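Local atomic coordinates of vanadium-dependent haloperoxidase (Zobellia galactanivorans, PDB entry 4CIT), a protein that probably catalyses the vanadate-dependent oxidation of iodide by peroxide in a marine bacterium. Residues K316-F325 / V370-E381; H291-K302 / F383-E394. One frame throughout, in Å; residues are numbered along the deposited sequence. Where two conformers were deposited one is given.

In the fold
Contact 1 (316-325 with 370-381) and contact 2 (291-302 with 383-394) have centres about 13 Å apart and share the helix that ends at Phe383; along the chain, contact 1 is nested inside the loop that contact 2 closes. Trp292 joins them: its NE1 lies 2.8 Å from Ser372 OG, a probable hydrogen bond, and its ring packs on Ala375, with CD2 3.7 Å from Ala375 CB. Met321 SD comes within 3.6 Å of Trp292 CB. Bound vanadate lies about 7 Å from the side chain of Phe325 in contact 1 and about 11 Å from that of His291 in contact 2; its pocket includes His368, which precedes segment 370-381.

Contact 1 (K316-F325 / V370-E381); sequences KASVAMADAF and VVSGAASVVLTE
Ala324 and Ala374 meet methyl to methyl, CB to CB at 3.9 Å, where two helices run antiparallel with their axes 8.7 Å apart at 156°. Beside this pair Val371 divides its two methyls between different partners. With CG1 anti to the backbone N (chi1 -179°), that branch packs against CG and SD of Met321, while CG2 stands over the centre of the Phe325 ring, 3.5 Å from the centroid, a CH-pi contact made over the face. The sulfur of Met321 also rests on the methyl of Ala375, SD to CB 4.0 Å. Both segments belong to the helical PAP2 core shared by vanadium haloperoxidases and acid phosphatases; helix 367-383 begins at the vanadate pocket, to which Gly367 and His368 contribute. Small residues along this seam, Ala317, Ala320, Ala324, Ala374 and Ala375, probably allow the helices to lie close. Toward the other end Val378 fits between turns of the partner helix: its CG2 meets Ala320 CB at 3.6 Å, and its CG1 lies against the backbone at Lys316 and Ala317. Lys316 then carries the contact to the edge, laying its CG on Val378 CG1 at 3.8 Å before its chain bends at chi3. The ammonium forms a salt bridge with exposed Glu381, NZ to OE1 2.8 Å, arriving from above the carboxylate plane, 39° out of it. A methionine at Lys316 would probably leave the Glu381 carboxylate without this cationic mate.

Contact 2 (H291-K302 / F383-E394); sequences HWMGIAKIAARK and FGDNFSFDDDTE
His291 reaches across to Asp391, Thr393 and Glu394 from the first turn of its helix. From CB its CG swings anti to the backbone N (chi1 -171°), which carries the ring to the 383-394 segment. CG lies 3.7 Å from Glu394 OE2; ND1 is 2.9 Å from that oxygen, at an angle too poor for a hydrogen bond, and CE1 is close to it. In one conformer of Thr393, OG1 sits over one ring face, near CD2. At the tip NE2 donates to Asp391 OD2 at 2.6 Å, nearly straight (175°) and in the ring plane, using the oxygen's syn lone pair. Asp391 OD1 accepts from the backbone N of Thr393, closing an Asx turn, and in that conformer from OG1 too. The turn and the His291 bond help hold OD2 at the NE2 edge of the ring. In the same conformer Thr393 CG2 packs 3.7 Å from Gly294 C.

Further along, Ile298 CD1 covers the Asp390 carbonyl, and Ala299 CB lies over the face of Phe383, 3.8 Å from its centroid. Lys302 finishes the row, its NZ bonded to Ser388 O (2.9 Å) and over the face of Phe387 in a cation-pi contact.

Strand 389-391 pairs antiparallel with strand 402-404, and Phe407 of helix 407-420 packs against Ile295, Ala299, Phe383 and Phe387, while the Trp292 side of helix 288-302 faces helices 307-335 and 367-383.

Contact 1 (K316-F325 / V370-E381)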
loop_
_atom_site.group_PDB
_atom_site.type_symbol
_atom_site.label_atom_id
_atom_site.label_comp_id
_atom_site.label_asym_id
_atom_site.label_seq_id
_atom_site.Cartn_x
_atom_site.Cartn_y
_atom_site.Cartn_z
ATOM N N LYS A 316 10.824 -3.467 -0.877
ATOM C CA LYS A 316 10.669 -3.146 -2.287
ATOM C C LYS A 316 9.138 -2.931 -2.610
ATOM O O LYS A 316 8.810 -1.975 -3.340
ATOM C CB LYS A 316 11.326 -4.211 -3.152
ATOM C CG LYS A 316 11.590 -3.753 -4.561
ATOM C CD LYS A 316 12.227 -4.814 -5.465
ATOM C CE LYS A 316 13.546 -5.346 -5.036
ATOM N NZ LYS A 316 14.281 -6.064 -6.150
ATOM N N ALA A 317 8.289 -3.738 -2.052
ATOM C CA ALA A 317 6.811 -3.647 -2.277
ATOM C C ALA A 317 6.205 -2.372 -1.706
ATOM O O ALA A 317 5.435 -1.638 -2.402
ATOM C CB ALA A 317 6.064 -4.862 -1.803
ATOM N N SER A 318 6.601 -2.040 -0.468
ATOM C CA SER A 318 6.021 -0.896 0.192
ATOM C C SER A 318 6.515 0.404 -0.448
ATOM O O SER A 318 5.730 1.352 -0.552
ATOM C CB SER A 318 6.156 -0.950 1.695
ATOM O OG SER A 318 7.514 -0.889 2.074
ATOM N N VAL A 319 7.792 0.503 -0.792
ATOM C CA VAL A 319 8.270 1.664 -1.516
ATOM C C VAL A 319 7.578 1.876 -2.874
ATOM O O VAL A 319 7.080 2.955 -3.192
ATOM C CB VAL A 319 9.783 1.614 -1.660
ATOM C CG1 VAL A 319 10.256 2.662 -2.602
ATOM C CG2 VAL A 319 10.422 1.777 -0.264
ATOM N N ALA A 320 7.427 0.798 -3.633
ATOM C CA ALA A 320 6.689 0.881 -4.864
ATOM C C ALA A 320 5.236 1.340 -4.630
ATOM O O ALA A 320 4.755 2.183 -5.440
ATOM C CB ALA A 320 6.752 -0.416 -5.626
ATOM N N MET A 321 4.519 0.765 -3.662
ATOM C CA MET A 321 3.153 1.148 -3.449
ATOM C C MET A 321 3.007 2.621 -3.044
ATOM O O MET A 321 1.990 3.256 -3.382
ATOM C CB MET A 321 2.487 0.238 -2.452
ATOM C CG MET A 321 2.202 -1.136 -3.019
ATOM S SD MET A 321 1.196 -2.174 -1.884
ATOM C CE MET A 321 2.352 -2.792 -0.791
ATOM N N ALA A 322 3.941 3.126 -2.244
ATOM C CA ALA A 322 3.848 4.510 -1.752
ATOM C C ALA A 322 4.010 5.385 -3.006
ATOM O O ALA A 322 3.185 6.344 -3.202
ATOM C CB ALA A 322 4.914 4.812 -0.749
ATOM N N ASP A 323 4.938 5.052 -3.922
ATOM C CA ASP A 323 5.079 5.842 -5.167
ATOM C C ASP A 323 3.852 5.680 -6.109
ATOM O O ASP A 323 3.401 6.641 -6.747
ATOM C CB ASP A 323 6.432 5.598 -5.863
ATOM C CG ASP A 323 7.614 6.404 -5.165
ATOM O OD1 ASP A 323 7.387 7.039 -4.024
ATOM O OD2 ASP A 323 8.707 6.398 -5.805
ATOM N N ALA A 324 3.260 4.505 -6.089
ATOM C CA ALA A 324 2.042 4.249 -6.874
ATOM C C ALA A 324 0.858 5.144 -6.413
ATOM O O ALA A 324 0.100 5.743 -7.242
ATOM C CB ALA A 324 1.686 2.806 -6.826
ATOM N N PHE A 325 0.693 5.328 -5.099
ATOM C CA PHE A 325 -0.332 6.222 -4.584
ATOM C C PHE A 325 -0.073 7.659 -5.024
ATOM O O PHE A 325 -1.021 8.387 -5.269
ATOM C CB PHE A 325 -0.522 6.051 -3.086
ATOM C CG PHE A 325 -1.474 4.978 -2.714
ATOM C CD1 PHE A 325 -2.827 5.199 -2.872
ATOM C CD2 PHE A 325 -1.026 3.787 -2.160
ATOM C CE1 PHE A 325 -3.713 4.201 -2.519
ATOM C CE2 PHE A 325 -1.931 2.832 -1.711
ATOM C CZ PHE A 325 -3.274 3.047 -1.932
ATOM N N VAL A 370 -3.925 0.891 -9.952
ATOM C CA VAL A 370 -2.567 1.349 -9.980
ATOM C C VAL A 370 -1.729 0.592 -8.915
ATOM O O VAL A 370 -0.597 0.159 -9.197
ATOM C CB VAL A 370 -2.450 2.888 -9.858
ATOM C CG1 VAL A 370 -0.977 3.287 -9.834
ATOM C CG2 VAL A 370 -3.133 3.699 -10.993
ATOM N N VAL A 371 -2.223 0.521 -7.670
ATOM C CA VAL A 371 -1.465 -0.033 -6.546
ATOM C C VAL A 371 -1.286 -1.501 -6.746
ATOM O O VAL A 371 -0.201 -2.011 -6.592
ATOM C CB VAL A 371 -2.079 0.307 -5.178
ATOM C CG1 VAL A 371 -1.274 -0.237 -4.016
ATOM C CG2 VAL A 371 -2.206 1.838 -5.074
ATOM N N SER A 372 -2.304 -2.202 -7.257
ATOM C CA SER A 372 -2.182 -3.640 -7.552
ATOM C C SER A 372 -1.256 -3.908 -8.676
ATOM O O SER A 372 -0.505 -4.891 -8.647
ATOM C CB SER A 372 -3.558 -4.215 -7.937
ATOM O OG SER A 372 -4.354 -4.067 -6.792
ATOM N N GLY A 373 -1.279 -3.057 -9.698
ATOM C CA GLY A 373 -0.349 -3.152 -10.804
ATOM C C GLY A 373 1.100 -3.085 -10.352
ATOM O O GLY A 373 1.960 -3.893 -10.731
ATOM N N ALA A 374 1.375 -2.110 -9.551
ATOM C CA ALA A 374 2.723 -1.909 -9.026
ATOM C C ALA A 374 3.122 -3.047 -8.100
ATOM O O ALA A 374 4.300 -3.559 -8.205
ATOM C CB ALA A 374 2.826 -0.582 -8.322
ATOM N N ALA A 375 2.276 -3.348 -7.135
ATOM C CA ALA A 375 2.613 -4.374 -6.181
ATOM C C ALA A 375 2.852 -5.735 -6.893
ATOM O O ALA A 375 3.727 -6.516 -6.495
ATOM C CB ALA A 375 1.543 -4.475 -5.132
ATOM N N SER A 376 1.974 -6.098 -7.807
ATOM C CA SER A 376 2.100 -7.288 -8.620
ATOM C C SER A 376 3.458 -7.454 -9.352
ATOM O O SER A 376 4.100 -8.556 -9.415
ATOM C CB SER A 376 1.049 -7.240 -9.694
ATOM O OG SER A 376 0.961 -8.517 -10.304
ATOM N N VAL A 377 3.874 -6.379 -9.958
ATOM C CA VAL A 377 5.174 -6.337 -10.641
ATOM C C VAL A 377 6.318 -6.606 -9.693
ATOM O O VAL A 377 7.201 -7.419 -9.945
ATOM C CB VAL A 377 5.373 -5.020 -11.409
ATOM C CG1 VAL A 377 6.814 -4.839 -11.798
ATOM C CG2 VAL A 377 4.485 -5.030 -12.646
ATOM N N VAL A 378 6.318 -5.925 -8.553
ATOM C CA VAL A 378 7.356 -6.146 -7.541
ATOM C C VAL A 378 7.355 -7.557 -7.015
ATOM O O VAL A 378 8.420 -8.196 -7.007
ATOM C CB VAL A 378 7.242 -5.136 -6.344
ATOM C CG1 VAL A 378 8.279 -5.475 -5.279
ATOM C CG2 VAL A 378 7.459 -3.750 -6.877
ATOM N N LEU A 379 6.188 -8.105 -6.661
ATOM C CA LEU A 379 6.158 -9.444 -6.089
ATOM C C LEU A 379 6.500 -10.496 -7.135
ATOM O O LEU A 379 7.100 -11.534 -6.816
ATOM C CB LEU A 379 4.775 -9.731 -5.433
ATOM C CG LEU A 379 4.547 -8.822 -4.200
ATOM C CD1 LEU A 379 3.138 -9.086 -3.662
ATOM C CD2 LEU A 379 5.526 -8.955 -3.068
ATOM N N THR A 380 6.077 -10.231 -8.367
ATOM C CA THR A 380 6.478 -11.134 -9.462
ATOM C C THR A 380 8.003 -11.149 -9.629
ATOM O O THR A 380 8.616 -12.187 -9.832
ATOM C CB THR A 380 5.778 -10.779 -10.724
ATOM O OG1 THR A 380 4.354 -10.827 -10.467
ATOM C CG2 THR A 380 6.190 -11.743 -11.891
ATOM N N GLU A 381 8.632 -10.007 -9.517
ATOM C CA GLU A 381 10.065 -9.905 -9.647
ATOM C C GLU A 381 10.753 -10.587 -8.466
ATOM O O GLU A 381 11.735 -11.296 -8.685
ATOM C CB GLU A 381 10.550 -8.480 -9.697
ATOM C CG GLU A 381 12.067 -8.315 -9.982
ATOM C CD GLU A 381 13.014 -8.433 -8.771
ATOM O OE1 GLU A 381 12.738 -7.854 -7.686
ATOM O OE2 GLU A 381 14.080 -9.152 -8.912
#

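Contact 2 (H291-K302 / F383-E394)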
loop_
_atom_site.group_PDB
_atom_site.type_symbol
_atom_site.label_atom_id
_atom_site.label_comp_id
_atom_site.label_asym_id
_atom_site.label_seq_id
_atom_site.Cartn_x
_atom_site.Cartn_y
_atom_site.Cartn_z
ATOM N N HIS A 291 -3.747 -4.658 1.930
ATOM C CA HIS A 291 -4.059 -5.957 1.418
ATOM C C HIS A 291 -2.832 -6.540 0.685
ATOM O O HIS A 291 -2.507 -7.740 0.887
ATOM C CB HIS A 291 -5.233 -5.818 0.494
ATOM C CG HIS A 291 -5.829 -7.108 0.018
ATOM N ND1 HIS A 291 -7.145 -7.187 -0.391
ATOM C CD2 HIS A 291 -5.332 -8.359 -0.091
ATOM C CE1 HIS A 291 -7.444 -8.442 -0.677
ATOM N NE2 HIS A 291 -6.335 -9.157 -0.610
ATOM N N TRP A 292 -2.144 -5.709 -0.090
ATOM C CA TRP A 292 -0.949 -6.182 -0.800
ATOM C C TRP A 292 0.224 -6.462 0.129
ATOM O O TRP A 292 1.003 -7.326 -0.157
ATOM C CB TRP A 292 -0.600 -5.264 -1.983
ATOM C CG TRP A 292 -1.506 -5.560 -3.151
ATOM C CD1 TRP A 292 -2.683 -4.906 -3.466
ATOM C CD2 TRP A 292 -1.361 -6.603 -4.104
ATOM N NE1 TRP A 292 -3.262 -5.482 -4.587
ATOM C CE2 TRP A 292 -2.474 -6.553 -4.963
ATOM C CE3 TRP A 292 -0.419 -7.607 -4.283
ATOM C CZ2 TRP A 292 -2.620 -7.439 -6.034
ATOM C CZ3 TRP A 292 -0.530 -8.457 -5.367
ATOM C CH2 TRP A 292 -1.655 -8.384 -6.209
ATOM N N MET A 293 0.328 -5.737 1.223
ATOM C CA MET A 293 1.250 -6.068 2.267
ATOM C C MET A 293 0.957 -7.440 2.840
ATOM O O MET A 293 1.866 -8.231 3.103
ATOM C CB MET A 293 1.355 -4.995 3.370
ATOM C CG MET A 293 1.931 -3.720 2.904
ATOM S SD MET A 293 3.688 -3.792 2.391
ATOM C CE MET A 293 4.375 -4.262 3.915
ATOM N N GLY A 294 -0.319 -7.780 2.980
ATOM C CA GLY A 294 -0.723 -9.032 3.390
ATOM C C GLY A 294 -0.369 -10.160 2.404
ATOM O O GLY A 294 0.089 -11.265 2.833
ATOM N N ILE A 295 -0.524 -9.890 1.093
ATOM C CA ILE A 295 -0.108 -10.848 0.065
ATOM C C ILE A 295 1.408 -11.008 0.049
ATOM O O ILE A 295 1.863 -12.176 -0.083
ATOM C CB ILE A 295 -0.631 -10.414 -1.324
ATOM C CG1 ILE A 295 -2.166 -10.435 -1.266
ATOM C CG2 ILE A 295 -0.055 -11.221 -2.469
ATOM C CD1 ILE A 295 -2.856 -9.902 -2.454
ATOM N N ALA A 296 2.138 -9.927 0.303
ATOM C CA ALA A 296 3.594 -10.063 0.401
ATOM C C ALA A 296 4.001 -10.985 1.544
ATOM O O ALA A 296 4.902 -11.797 1.409
ATOM C CB ALA A 296 4.219 -8.744 0.576
ATOM N N LYS A 297 3.315 -10.866 2.657
ATOM C CA LYS A 297 3.534 -11.743 3.795
ATOM C C LYS A 297 3.254 -13.217 3.494
ATOM O O LYS A 297 4.048 -14.124 3.833
ATOM C CB LYS A 297 2.667 -11.248 4.968
ATOM C CG LYS A 297 2.712 -12.230 6.169
ATOM C CD LYS A 297 1.886 -11.833 7.430
ATOM C CE LYS A 297 0.402 -11.499 7.174
ATOM N NZ LYS A 297 -0.354 -11.112 8.437
ATOM N N ILE A 298 2.106 -13.483 2.861
ATOM C CA ILE A 298 1.727 -14.812 2.449
ATOM C C ILE A 298 2.804 -15.482 1.618
ATOM O O ILE A 298 3.198 -16.665 1.890
ATOM C CB ILE A 298 0.361 -14.828 1.717
ATOM C CG1 ILE A 298 -0.727 -14.543 2.714
ATOM C CG2 ILE A 298 0.120 -16.196 1.136
ATOM C CD1 ILE A 298 -2.083 -14.189 2.109
ATOM N N ALA A 299 3.368 -14.725 0.680
ATOM C CA ALA A 299 4.391 -15.213 -0.233
ATOM C C ALA A 299 5.698 -15.447 0.515
ATOM O O ALA A 299 6.385 -16.431 0.296
ATOM C CB ALA A 299 4.635 -14.229 -1.360
ATOM N N ALA A 300 6.079 -14.513 1.357
ATOM C CA ALA A 300 7.269 -14.700 2.123
ATOM C C ALA A 300 7.192 -15.889 3.087
ATOM O O ALA A 300 8.176 -16.593 3.261
ATOM C CB ALA A 300 7.617 -13.463 2.897
ATOM N N ARG A 301 6.042 -16.106 3.748
ATOM C CA ARG A 301 5.896 -17.228 4.669
ATOM C C ARG A 301 5.866 -18.546 3.885
ATOM O O ARG A 301 6.556 -19.547 4.265
ATOM C CB ARG A 301 4.669 -17.066 5.553
ATOM C CG ARG A 301 4.735 -15.871 6.489
ATOM C CD ARG A 301 5.765 -15.996 7.648
ATOM N NE ARG A 301 7.128 -15.929 7.148
ATOM C CZ ARG A 301 7.676 -14.779 6.700
ATOM N NH1 ARG A 301 7.003 -13.540 6.780
ATOM N NH2 ARG A 301 8.876 -14.855 6.202
ATOM N N LYS A 302 5.158 -18.562 2.742
ATOM C CA LYS A 302 4.986 -19.787 1.880
ATOM C C LYS A 302 6.333 -20.296 1.305
ATOM O O LYS A 302 6.503 -21.484 1.130
ATOM C CB LYS A 302 3.994 -19.530 0.726
ATOM C CG LYS A 302 3.626 -20.748 -0.113
ATOM C CD LYS A 302 2.499 -20.457 -1.145
ATOM C CE LYS A 302 2.255 -21.657 -2.072
ATOM N NZ LYS A 302 2.914 -21.540 -3.439
ATOM N N PHE A 383 9.406 -13.029 -6.138
ATOM C CA PHE A 383 8.976 -14.375 -5.837
ATOM C C PHE A 383 8.645 -15.224 -7.071
ATOM O O PHE A 383 8.521 -16.440 -6.972
ATOM C CB PHE A 383 7.774 -14.383 -4.931
ATOM C CG PHE A 383 8.026 -13.839 -3.573
ATOM C CD1 PHE A 383 8.841 -14.548 -2.691
ATOM C CD2 PHE A 383 7.446 -12.657 -3.167
ATOM C CE1 PHE A 383 9.030 -14.095 -1.365
ATOM C CE2 PHE A 383 7.717 -12.157 -1.870
ATOM C CZ PHE A 383 8.463 -12.921 -0.988
ATOM N N GLY A 384 8.526 -14.570 -8.211
ATOM C CA GLY A 384 8.382 -15.258 -9.518
ATOM C C GLY A 384 6.937 -15.163 -10.020
ATOM O O GLY A 384 6.019 -14.720 -9.299
ATOM N N ASP A 385 6.792 -15.457 -11.316
ATOM C CA ASP A 385 5.486 -15.576 -11.998
ATOM C C ASP A 385 4.936 -16.881 -11.710
ATOM O O ASP A 385 5.621 -17.764 -11.238
ATOM C CB ASP A 385 5.599 -15.310 -13.528
ATOM C CG ASP A 385 4.216 -14.931 -14.200
ATOM O OD1 ASP A 385 3.205 -14.613 -13.506
ATOM O OD2 ASP A 385 4.195 -14.965 -15.462
ATOM N N ASN A 386 3.630 -17.023 -11.933
ATOM C CA ASN A 386 2.960 -18.269 -11.639
ATOM C C ASN A 386 3.093 -18.702 -10.181
ATOM O O ASN A 386 3.200 -19.879 -9.854
ATOM C CB ASN A 386 3.357 -19.386 -12.650
ATOM C CG ASN A 386 2.811 -19.130 -14.027
ATOM O OD1 ASN A 386 1.852 -18.364 -14.217
ATOM N ND2 ASN A 386 3.447 -19.730 -15.030
ATOM N N PHE A 387 3.081 -17.700 -9.264
ATOM C CA PHE A 387 3.173 -17.963 -7.863
ATOM C C PHE A 387 1.750 -18.154 -7.328
ATOM O O PHE A 387 0.977 -17.179 -7.173
ATOM C CB PHE A 387 3.859 -16.786 -7.116
ATOM C CG PHE A 387 4.194 -17.070 -5.713
ATOM C CD1 PHE A 387 3.250 -16.893 -4.720
ATOM C CD2 PHE A 387 5.448 -17.515 -5.348
ATOM C CE1 PHE A 387 3.527 -17.194 -3.398
ATOM C CE2 PHE A 387 5.747 -17.801 -4.022
ATOM C CZ PHE A 387 4.788 -17.636 -3.045
ATOM N N SER A 388 1.376 -19.401 -7.078
ATOM C CA SER A 388 0.021 -19.658 -6.626
ATOM C C SER A 388 -0.062 -19.423 -5.100
ATOM O O SER A 388 0.850 -19.676 -4.313
ATOM C CB SER A 388 -0.474 -21.046 -7.060
ATOM O OG SER A 388 0.235 -21.996 -6.300
ATOM N N PHE A 389 -1.192 -18.906 -4.665
ATOM C CA PHE A 389 -1.398 -18.637 -3.264
ATOM C C PHE A 389 -2.849 -18.537 -2.892
ATOM O O PHE A 389 -3.746 -18.277 -3.752
ATOM C CB PHE A 389 -0.617 -17.339 -2.795
ATOM C CG PHE A 389 -1.101 -16.061 -3.383
ATOM C CD1 PHE A 389 -0.658 -15.675 -4.615
ATOM C CD2 PHE A 389 -2.012 -15.227 -2.683
ATOM C CE1 PHE A 389 -1.143 -14.491 -5.223
ATOM C CE2 PHE A 389 -2.443 -14.052 -3.242
ATOM C CZ PHE A 389 -2.000 -13.670 -4.504
ATOM N N ASP A 390 -3.103 -18.858 -1.614
ATOM C CA ASP A 390 -4.408 -18.631 -0.963
ATOM C C ASP A 390 -4.363 -17.345 -0.217
ATOM O O ASP A 390 -3.530 -17.175 0.721
ATOM C CB ASP A 390 -4.695 -19.783 -0.024
ATOM C CG ASP A 390 -4.899 -21.108 -0.772
ATOM O OD1 ASP A 390 -5.325 -21.126 -1.937
ATOM O OD2 ASP A 390 -4.552 -22.170 -0.198
ATOM N N ASP A 391 -5.266 -16.432 -0.562
ATOM C CA ASP A 391 -5.280 -15.100 0.039
ATOM C C ASP A 391 -6.262 -15.096 1.197
ATOM O O ASP A 391 -7.493 -15.001 0.933
ATOM C CB ASP A 391 -5.656 -14.033 -1.000
ATOM C CG ASP A 391 -5.766 -12.621 -0.431
ATOM O OD1 ASP A 391 -5.557 -12.436 0.818
ATOM O OD2 ASP A 391 -6.001 -11.691 -1.234
ATOM N N ASP A 392 -5.799 -15.267 2.406
ATOM C CA ASP A 392 -6.621 -15.191 3.640
ATOM C C ASP A 392 -6.543 -13.846 4.356
ATOM O O ASP A 392 -6.941 -13.720 5.531
ATOM C CB ASP A 392 -6.258 -16.307 4.624
ATOM C CG ASP A 392 -4.890 -16.134 5.263
ATOM O OD1 ASP A 392 -4.097 -15.339 4.735
ATOM O OD2 ASP A 392 -4.575 -16.942 6.220
ATOM N N THR A 393 -6.168 -12.792 3.621
ATOM C CA THR A 393 -5.961 -11.501 4.242
ATOM C C THR A 393 -7.229 -10.859 4.757
ATOM O O THR A 393 -7.149 -10.091 5.715
ATOM C CB THR A 393 -5.279 -10.491 3.295
ATOM O OG1 THR A 393 -6.088 -10.278 2.130
ATOM C CG2 THR A 393 -3.942 -10.985 2.871
ATOM N N GLU A 394 -8.362 -11.172 4.147
ATOM C CA GLU A 394 -9.653 -10.595 4.412
ATOM C C GLU A 394 -10.473 -11.430 5.378
ATOM O O GLU A 394 -11.521 -10.974 5.827
ATOM C CB GLU A 394 -10.437 -10.429 3.097
ATOM C CG GLU A 394 -9.785 -9.532 2.007
ATOM C CD GLU A 394 -9.792 -8.009 2.339
ATOM O OE1 GLU A 394 -10.683 -7.555 3.085
ATOM O OE2 GLU A 394 -9.029 -7.214 1.774
#